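Local coordinates for protein Kinase A (Toxoplasma gondii, PDB 5J3U) that binds cAMP in two cyclic nucleotide-binding domains as the regulatory part of protein kinase A, and probably inhibits the kinase's catalytic subunit, at residues S136-V141 / K154-L159; A236-K241 / R245-V250. One frame throughout, in Å; residues are numbered along the deposited sequence. Where two conformers were deposited one is given.

In the fold
Contacts 1 and 2 sit next to each other, their centres 11 Å apart, between the two cAMP sites. They follow in series along the chain: contact 1 joins the end of helix 116-138 to helix 149-157, and contact 2 lies where strand 232-239 passes into helix 240-246. Between them runs most of the second cyclic nucleotide-binding domain, whose strands 159-165 and 232-239 are antiparallel neighbours in one sheet. The contacts also touch directly, since L246 CD1 packs on K154 O and A158 CB, and L238 CD1 on A158 O. Helices 116-138 and 149-157, which precede this β domain, thus lie against the strand-to-helix junction at its end.

Contact 1: S136-V141 / K154-L159; sequences SFLKSV and KVADAL
Next to F137, whose ring packs on I182 of strand 179-183, L138 carries this contact alone for segment 136-141, placing one isobutyl group against V155 and A156 in the last turn of helix 149-157 and L159 just after it. Its CG stands anti to the carbonyl carbon (chi1 -66°), and from there the methyls split between two sets of partners. L138 CD1 lies 3.7 Å from V155 CG1, the two side chains slanting past one another, and 3.9 Å from A156 CB; L138 CD1 also comes within 3.6 Å of A156 N, resting against the backbone of the helix. The other branch, L138 CD2, meets L159 CD1 tip to tip at 4.0 Å. No hydrogen bond crosses, and all four residues are buried. Beyond L138 a type I turn closes with V141 N on L138 O at 3.1 Å, and V141 CG2 lies over one face of the F137 ring, off its centre. L138 and V141 also touch I182, while Y134 of helix 116-138 packs on A156 and L159. Two helices joined by a short linker and packed ahead of a β domain are consistent with the N3A motif of cyclic nucleotide-binding domains, as in other PKA regulatory subunits.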
ATOM      1  N   SER A 136       4.299  14.861   4.960  1.00 11.48           N
ATOM      2  CA  SER A 136       5.009  15.556   5.997  1.00 12.25           C
ATOM      3  C   SER A 136       6.153  14.784   6.542  1.00 12.00           C
ATOM      4  O   SER A 136       7.289  15.307   6.625  1.00 11.31           O
ATOM      5  CB  SER A 136       4.041  15.946   7.082  1.00 13.79           C
ATOM      6  OG  SER A 136       4.738  16.619   8.073  1.00 17.43           O
ATOM      7  N   PHE A 137       5.917  13.497   6.798  1.00 10.65           N
ATOM      8  CA  PHE A 137       6.917  12.597   7.359  1.00 10.38           C
ATOM      9  C   PHE A 137       8.066  12.483   6.389  1.00 10.48           C
ATOM     10  O   PHE A 137       9.199  12.654   6.788  1.00 11.63           O
ATOM     11  CB  PHE A 137       6.281  11.265   7.643  1.00 10.71           C
ATOM     12  CG  PHE A 137       7.247  10.148   7.918  1.00 10.62           C
ATOM     13  CD1 PHE A 137       8.067  10.207   9.025  1.00 11.21           C
ATOM     14  CD2 PHE A 137       7.276   9.039   7.086  1.00 11.71           C
ATOM     15  CE1 PHE A 137       8.957   9.157   9.306  1.00 11.84           C
ATOM     16  CE2 PHE A 137       8.136   7.984   7.356  1.00 10.52           C
ATOM     17  CZ  PHE A 137       8.977   8.059   8.461  1.00 10.17           C
ATOM     18  N   LEU A 138       7.780  12.218   5.143  1.00 11.33           N
ATOM     19  CA  LEU A 138       8.867  11.930   4.152  1.00 12.05           C
ATOM     20  C   LEU A 138       9.732  13.151   3.933  1.00 13.95           C
ATOM     21  O   LEU A 138      10.896  13.078   3.557  1.00 11.44           O
ATOM     22  CB  LEU A 138       8.297  11.466   2.810  1.00 11.95           C
ATOM     23  CG  LEU A 138       7.575  10.127   2.758  1.00 12.09           C
ATOM     24  CD1 LEU A 138       7.227   9.762   1.340  1.00 12.82           C
ATOM     25  CD2 LEU A 138       8.425   9.008   3.374  1.00 12.17           C
ATOM     26  N   LYS A 139       9.157  14.324   4.160  1.00 16.49           N
ATOM     27  CA  LYS A 139       9.942  15.514   3.994  1.00 21.60           C
ATOM     28  C   LYS A 139      11.024  15.604   5.025  1.00 19.33           C
ATOM     29  O   LYS A 139      11.972  16.348   4.832  1.00 23.18           O
ATOM     30  CB  LYS A 139       9.003  16.753   3.993  1.00 23.84           C
ATOM     31  CG  LYS A 139       9.580  17.950   3.334  1.00 30.91           C
ATOM     32  CD  LYS A 139       8.766  19.191   3.668  1.00 35.07           C
ATOM     33  CE  LYS A 139       9.028  20.285   2.633  1.00 41.00           C
ATOM     34  NZ  LYS A 139      10.386  20.281   1.996  1.00 43.96           N
ATOM     35  N   SER A 140      10.930  14.860   6.118  0.70 20.91           N
ATOM     36  CA  SER A 140      11.993  14.794   7.085  0.70 21.68           C
ATOM     37  C   SER A 140      12.753  13.482   7.089  0.70 19.97           C
ATOM     38  O   SER A 140      13.427  13.173   8.044  0.70 26.61           O
ATOM     39  CB  SER A 140      11.417  15.122   8.476  0.70 25.05           C
ATOM     40  OG  SER A 140      10.713  16.329   8.345  0.70 28.30           O
ATOM     41  N   VAL A 141      12.663  12.716   6.018  1.00 16.68           N
ATOM     42  CA  VAL A 141      13.460  11.503   5.832  1.00 15.62           C
ATOM     43  C   VAL A 141      14.566  11.824   4.801  1.00 16.83           C
ATOM     44  O   VAL A 141      14.307  11.933   3.606  1.00 15.05           O
ATOM     45  CB  VAL A 141      12.547  10.358   5.349  1.00 15.73           C
ATOM     46  CG1 VAL A 141      13.320   9.110   4.946  1.00 16.05           C
ATOM     47  CG2 VAL A 141      11.483  10.014   6.399  1.00 15.11           C
ATOM     48  N   LYS A 154       4.406  10.870  -4.657  1.00 15.43           N
ATOM     49  CA  LYS A 154       4.109   9.553  -5.226  1.00 17.04           C
ATOM     50  C   LYS A 154       4.499   8.392  -4.320  1.00 15.10           C
ATOM     51  O   LYS A 154       3.773   7.426  -4.205  1.00 14.57           O
ATOM     52  CB  LYS A 154       4.723   9.389  -6.615  1.00 20.07           C
ATOM     53  CG  LYS A 154       4.041  10.278  -7.635  1.00 25.63           C
ATOM     54  CD  LYS A 154       2.696   9.710  -8.060  1.00 31.99           C
ATOM     55  CE  LYS A 154       1.567  10.742  -8.140  1.00 43.63           C
ATOM     56  NZ  LYS A 154       0.589  10.515  -9.253  1.00 49.59           N
ATOM     57  N   VAL A 155       5.635   8.530  -3.647  1.00 14.77           N
ATOM     58  CA  VAL A 155       6.090   7.541  -2.651  1.00 14.00           C
ATOM     59  C   VAL A 155       5.071   7.521  -1.507  1.00 14.55           C
ATOM     60  O   VAL A 155       4.584   6.456  -1.114  1.00 14.04           O
ATOM     61  CB  VAL A 155       7.527   7.896  -2.124  1.00 13.82           C
ATOM     62  CG1 VAL A 155       7.951   6.954  -1.025  1.00 14.98           C
ATOM     63  CG2 VAL A 155       8.580   7.874  -3.220  1.00 13.59           C
ATOM     64  N   ALA A 156       4.696   8.705  -1.005  1.00 14.19           N
ATOM     65  CA  ALA A 156       3.715   8.833   0.087  1.00 14.89           C
ATOM     66  C   ALA A 156       2.396   8.100  -0.235  1.00 16.21           C
ATOM     67  O   ALA A 156       1.823   7.431   0.642  1.00 18.02           O
ATOM     68  CB  ALA A 156       3.458  10.324   0.440  1.00 14.84           C
ATOM     69  N   ASP A 157       1.955   8.214  -1.482  1.00 16.57           N
ATOM     70  CA  ASP A 157       0.755   7.546  -2.007  1.00 19.30           C
ATOM     71  C   ASP A 157       0.851   6.025  -2.068  1.00 17.72           C
ATOM     72  O   ASP A 157      -0.154   5.368  -2.136  1.00 19.53           O
ATOM     73  CB  ASP A 157       0.463   8.019  -3.435  1.00 21.94           C
ATOM     74  CG  ASP A 157      -0.117   9.437  -3.494  1.00 27.49           C
ATOM     75  OD1 ASP A 157      -0.523   9.977  -2.447  1.00 28.61           O
ATOM     76  OD2 ASP A 157      -0.107  10.040  -4.598  1.00 35.16           O
ATOM     77  N   ALA A 158       2.057   5.461  -2.034  1.00 16.34           N
ATOM     78  CA  ALA A 158       2.300   4.005  -2.036  1.00 14.94           C
ATOM     79  C   ALA A 158       2.713   3.391  -0.658  1.00 14.00           C
ATOM     80  O   ALA A 158       3.158   2.201  -0.586  1.00 13.56           O
ATOM     81  CB  ALA A 158       3.385   3.716  -3.040  1.00 14.77           C
ATOM     82  N   LEU A 159       2.641   4.169   0.408  1.00 13.49           N
ATOM     83  CA  LEU A 159       2.993   3.682   1.753  1.00 12.41           C
ATOM     84  C   LEU A 159       1.832   3.051   2.506  1.00 12.81           C
ATOM     85  O   LEU A 159       0.684   3.502   2.366  1.00 12.89           O
ATOM     86  CB  LEU A 159       3.532   4.823   2.598  1.00 12.21           C
ATOM     87  CG  LEU A 159       4.848   5.418   2.145  1.00 11.95           C
ATOM     88  CD1 LEU A 159       5.312   6.514   3.050  1.00 12.50           C
ATOM     89  CD2 LEU A 159       5.954   4.369   2.053  1.00 11.57           C
TER

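Contact 2: A236-K241 / R245-V250; sequences ACLERK and RLMGSV
The strand-to-helix junction at the end of the second domain's β structure brings L238 against M247 and K241 against R245, with E239 at the N-cap position of helix 240-246. One turn of that helix is closed by R245 N donating to K241 O, 3.0 Å away, with an N-H...O angle of 143°. The R245 side chain starts close to the same oxygen, R245 CG 3.3 Å from K241 O, and then runs extended beside the K241 side chain, both pointing the same way. K241 bends at chi3, and its CD rests over one face of the R245 guanidinium, toward the rim, 3.7 Å from R245 NH1. Aliphatic carbon thus covers part of the cation. The charged ends, K241 NZ and R245 NH2, are 4.4 Å apart, a proximity that is probably eased by the exposed setting. On the buried side L238 has CG anti to its own N (chi1 -170°), which turns the side chain toward M247, and the two side chains cross at a slant. L238 CD2 is 4.1 Å from both M247 CG and M247 SD, the M247 chain being bent at chi2 and chi3. G248 departs from helical backbone angles, and its positive phi (49°) fits the type II' turn from M247 to V250, closed by V250 N on M247 O. R240, next to E239, forms salt bridges with D178 and E220. M247 packs on F180 of strand 179-183, L238 on L159 of strand 159-165, and V250, the first residue of helix 250-257, touches I143 in the loop before helix 149-157.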
ATOM      1  N   ALA A 236       6.497   2.717   8.247  1.00 11.62           N
ATOM      2  CA  ALA A 236       5.996   2.923   6.892  1.00 10.97           C
ATOM      3  C   ALA A 236       6.623   1.862   6.003  1.00 11.86           C
ATOM      4  O   ALA A 236       7.870   1.626   6.073  1.00 11.88           O
ATOM      5  CB  ALA A 236       6.323   4.323   6.407  1.00 11.09           C
ATOM      6  N   CYS A 237       5.824   1.344   5.068  1.00 10.82           N
ATOM      7  CA  CYS A 237       6.189   0.145   4.281  1.00 11.86           C
ATOM      8  C   CYS A 237       5.947   0.448   2.811  1.00 12.09           C
ATOM      9  O   CYS A 237       4.856   0.902   2.470  1.00 12.88           O
ATOM     10  CB  CYS A 237       5.295  -1.033   4.671  1.00 12.35           C
ATOM     11  SG  CYS A 237       5.234  -1.361   6.436  1.00 14.77           S
ATOM     12  N   LEU A 238       6.949   0.205   1.980  1.00 11.84           N
ATOM     13  CA  LEU A 238       6.904   0.394   0.524  1.00 11.95           C
ATOM     14  C   LEU A 238       7.257  -0.936  -0.162  1.00 13.74           C
ATOM     15  O   LEU A 238       8.336  -1.488   0.058  1.00 13.76           O
ATOM     16  CB  LEU A 238       7.918   1.426   0.125  1.00 12.20           C
ATOM     17  CG  LEU A 238       7.920   1.965  -1.294  1.00 12.04           C
ATOM     18  CD1 LEU A 238       6.640   2.747  -1.564  1.00 12.86           C
ATOM     19  CD2 LEU A 238       9.146   2.799  -1.580  1.00 11.85           C
ATOM     20  N   GLU A 239       6.336  -1.462  -0.953  1.00 14.31           N
ATOM     21  CA  GLU A 239       6.538  -2.733  -1.666  1.00 16.65           C
ATOM     22  C   GLU A 239       7.567  -2.619  -2.750  1.00 16.20           C
ATOM     23  O   GLU A 239       7.781  -1.582  -3.290  1.00 14.23           O
ATOM     24  CB  GLU A 239       5.247  -3.210  -2.319  1.00 20.90           C
ATOM     25  CG  GLU A 239       4.212  -3.674  -1.342  1.00 27.01           C
ATOM     26  CD  GLU A 239       3.003  -4.273  -2.036  1.00 34.10           C
ATOM     27  OE1 GLU A 239       2.598  -3.733  -3.081  1.00 40.89           O
ATOM     28  OE2 GLU A 239       2.443  -5.261  -1.527  1.00 43.68           O
ATOM     29  N   ARG A 240       8.214  -3.747  -3.052  1.00 15.24           N
ATOM     30  CA  ARG A 240       9.293  -3.837  -4.034  1.00 15.26           C
ATOM     31  C   ARG A 240       9.028  -3.150  -5.364  1.00 13.72           C
ATOM     32  O   ARG A 240       9.854  -2.346  -5.866  1.00 14.56           O
ATOM     33  CB  ARG A 240       9.535  -5.343  -4.294  1.00 15.97           C
ATOM     34  CG  ARG A 240      10.476  -5.637  -5.441  1.00 18.29           C
ATOM     35  CD  ARG A 240      10.609  -7.142  -5.630  1.00 20.32           C
ATOM     36  NE  ARG A 240      11.485  -7.710  -4.613  1.00 20.49           N
ATOM     37  CZ  ARG A 240      12.805  -7.632  -4.627  1.00 20.64           C
ATOM     38  NH1 ARG A 240      13.436  -7.013  -5.599  1.00 23.30           N
ATOM     39  NH2 ARG A 240      13.506  -8.175  -3.643  1.00 22.27           N
ATOM     40  N   LYS A 241       7.844  -3.413  -5.916  1.00 16.17           N
ATOM     41  CA  LYS A 241       7.499  -2.844  -7.201  1.00 20.06           C
ATOM     42  C   LYS A 241       7.451  -1.311  -7.129  1.00 17.87           C
ATOM     43  O   LYS A 241       7.953  -0.661  -8.013  1.00 19.38           O
ATOM     44  CB  LYS A 241       6.175  -3.380  -7.724  1.00 24.57           C
ATOM     45  CG  LYS A 241       5.955  -2.999  -9.172  1.00 29.99           C
ATOM     46  CD  LYS A 241       4.800  -3.778  -9.772  1.00 38.01           C
ATOM     47  CE  LYS A 241       5.147  -5.234 -10.030  1.00 44.60           C
ATOM     48  NZ  LYS A 241       4.160  -5.838 -10.976  1.00 50.43           N
ATOM     49  N   ARG A 245       9.908   1.447  -8.948  1.00 15.89           N
ATOM     50  CA  ARG A 245       9.294   2.374  -9.916  1.00 16.34           C
ATOM     51  C   ARG A 245       9.234   3.819  -9.472  1.00 17.12           C
ATOM     52  O   ARG A 245       9.030   4.692 -10.327  1.00 16.53           O
ATOM     53  CB  ARG A 245       7.930   1.885 -10.280  1.00 18.01           C
ATOM     54  CG  ARG A 245       8.023   0.621 -11.085  1.00 19.74           C
ATOM     55  CD  ARG A 245       6.667   0.111 -11.427  1.00 21.78           C
ATOM     56  NE  ARG A 245       6.797  -1.053 -12.291  1.00 24.38           N
ATOM     57  CZ  ARG A 245       5.775  -1.744 -12.774  1.00 23.74           C
ATOM     58  NH1 ARG A 245       4.502  -1.368 -12.539  1.00 22.11           N
ATOM     59  NH2 ARG A 245       6.037  -2.791 -13.551  1.00 25.62           N
ATOM     60  N   LEU A 246       9.383   4.076  -8.163  1.00 14.90           N
ATOM     61  CA  LEU A 246       9.185   5.411  -7.608  1.00 15.51           C
ATOM     62  C   LEU A 246      10.423   6.046  -6.963  1.00 15.85           C
ATOM     63  O   LEU A 246      10.470   7.278  -6.818  1.00 15.92           O
ATOM     64  CB  LEU A 246       8.085   5.367  -6.547  1.00 16.36           C
ATOM     65  CG  LEU A 246       6.692   4.901  -6.948  1.00 17.46           C
ATOM     66  CD1 LEU A 246       5.770   4.947  -5.746  1.00 18.15           C
ATOM     67  CD2 LEU A 246       6.136   5.775  -8.062  1.00 18.29           C
ATOM     68  N   MET A 247      11.425   5.251  -6.590  1.00 14.68           N
ATOM     69  CA  MET A 247      12.546   5.795  -5.811  1.00 14.79           C
ATOM     70  C   MET A 247      13.594   6.431  -6.701  1.00 16.00           C
ATOM     71  O   MET A 247      14.433   7.175  -6.217  1.00 15.75           O
ATOM     72  CB  MET A 247      13.183   4.737  -4.906  1.00 14.91           C
ATOM     73  CG  MET A 247      12.246   4.238  -3.797  1.00 14.23           C
ATOM     74  SD  MET A 247      12.112   5.458  -2.443  1.00 16.98           S
ATOM     75  CE  MET A 247      13.672   5.107  -1.667  1.00 17.07           C
ATOM     76  N   GLY A 248      13.501   6.204  -8.013  1.00 16.72           N
ATOM     77  CA  GLY A 248      14.465   6.844  -8.919  1.00 16.79           C
ATOM     78  C   GLY A 248      15.893   6.693  -8.494  1.00 16.58           C
ATOM     79  O   GLY A 248      16.321   5.618  -8.074  1.00 17.12           O
ATOM     80  N   SER A 249      16.657   7.769  -8.594  1.00 18.25           N
ATOM     81  CA  SER A 249      18.080   7.738  -8.289  1.00 18.51           C
ATOM     82  C   SER A 249      18.381   7.586  -6.800  1.00 18.03           C
ATOM     83  O   SER A 249      19.550   7.296  -6.434  1.00 16.04           O
ATOM     84  CB  SER A 249      18.818   8.969  -8.908  1.00 21.50           C
ATOM     85  OG  SER A 249      18.621  10.131  -8.141  1.00 25.72           O
ATOM     86  N   VAL A 250      17.359   7.667  -5.935  1.00 16.02           N
ATOM     87  CA  VAL A 250      17.597   7.316  -4.516  1.00 15.57           C
ATOM     88  C   VAL A 250      18.102   5.849  -4.394  1.00 14.85           C
ATOM     89  O   VAL A 250      18.839   5.521  -3.483  1.00 14.23           O
ATOM     90  CB  VAL A 250      16.386   7.564  -3.627  1.00 14.84           C
ATOM     91  CG1 VAL A 250      16.714   7.207  -2.183  1.00 16.32           C
ATOM     92  CG2 VAL A 250      15.950   9.011  -3.722  1.00 15.93           C
TER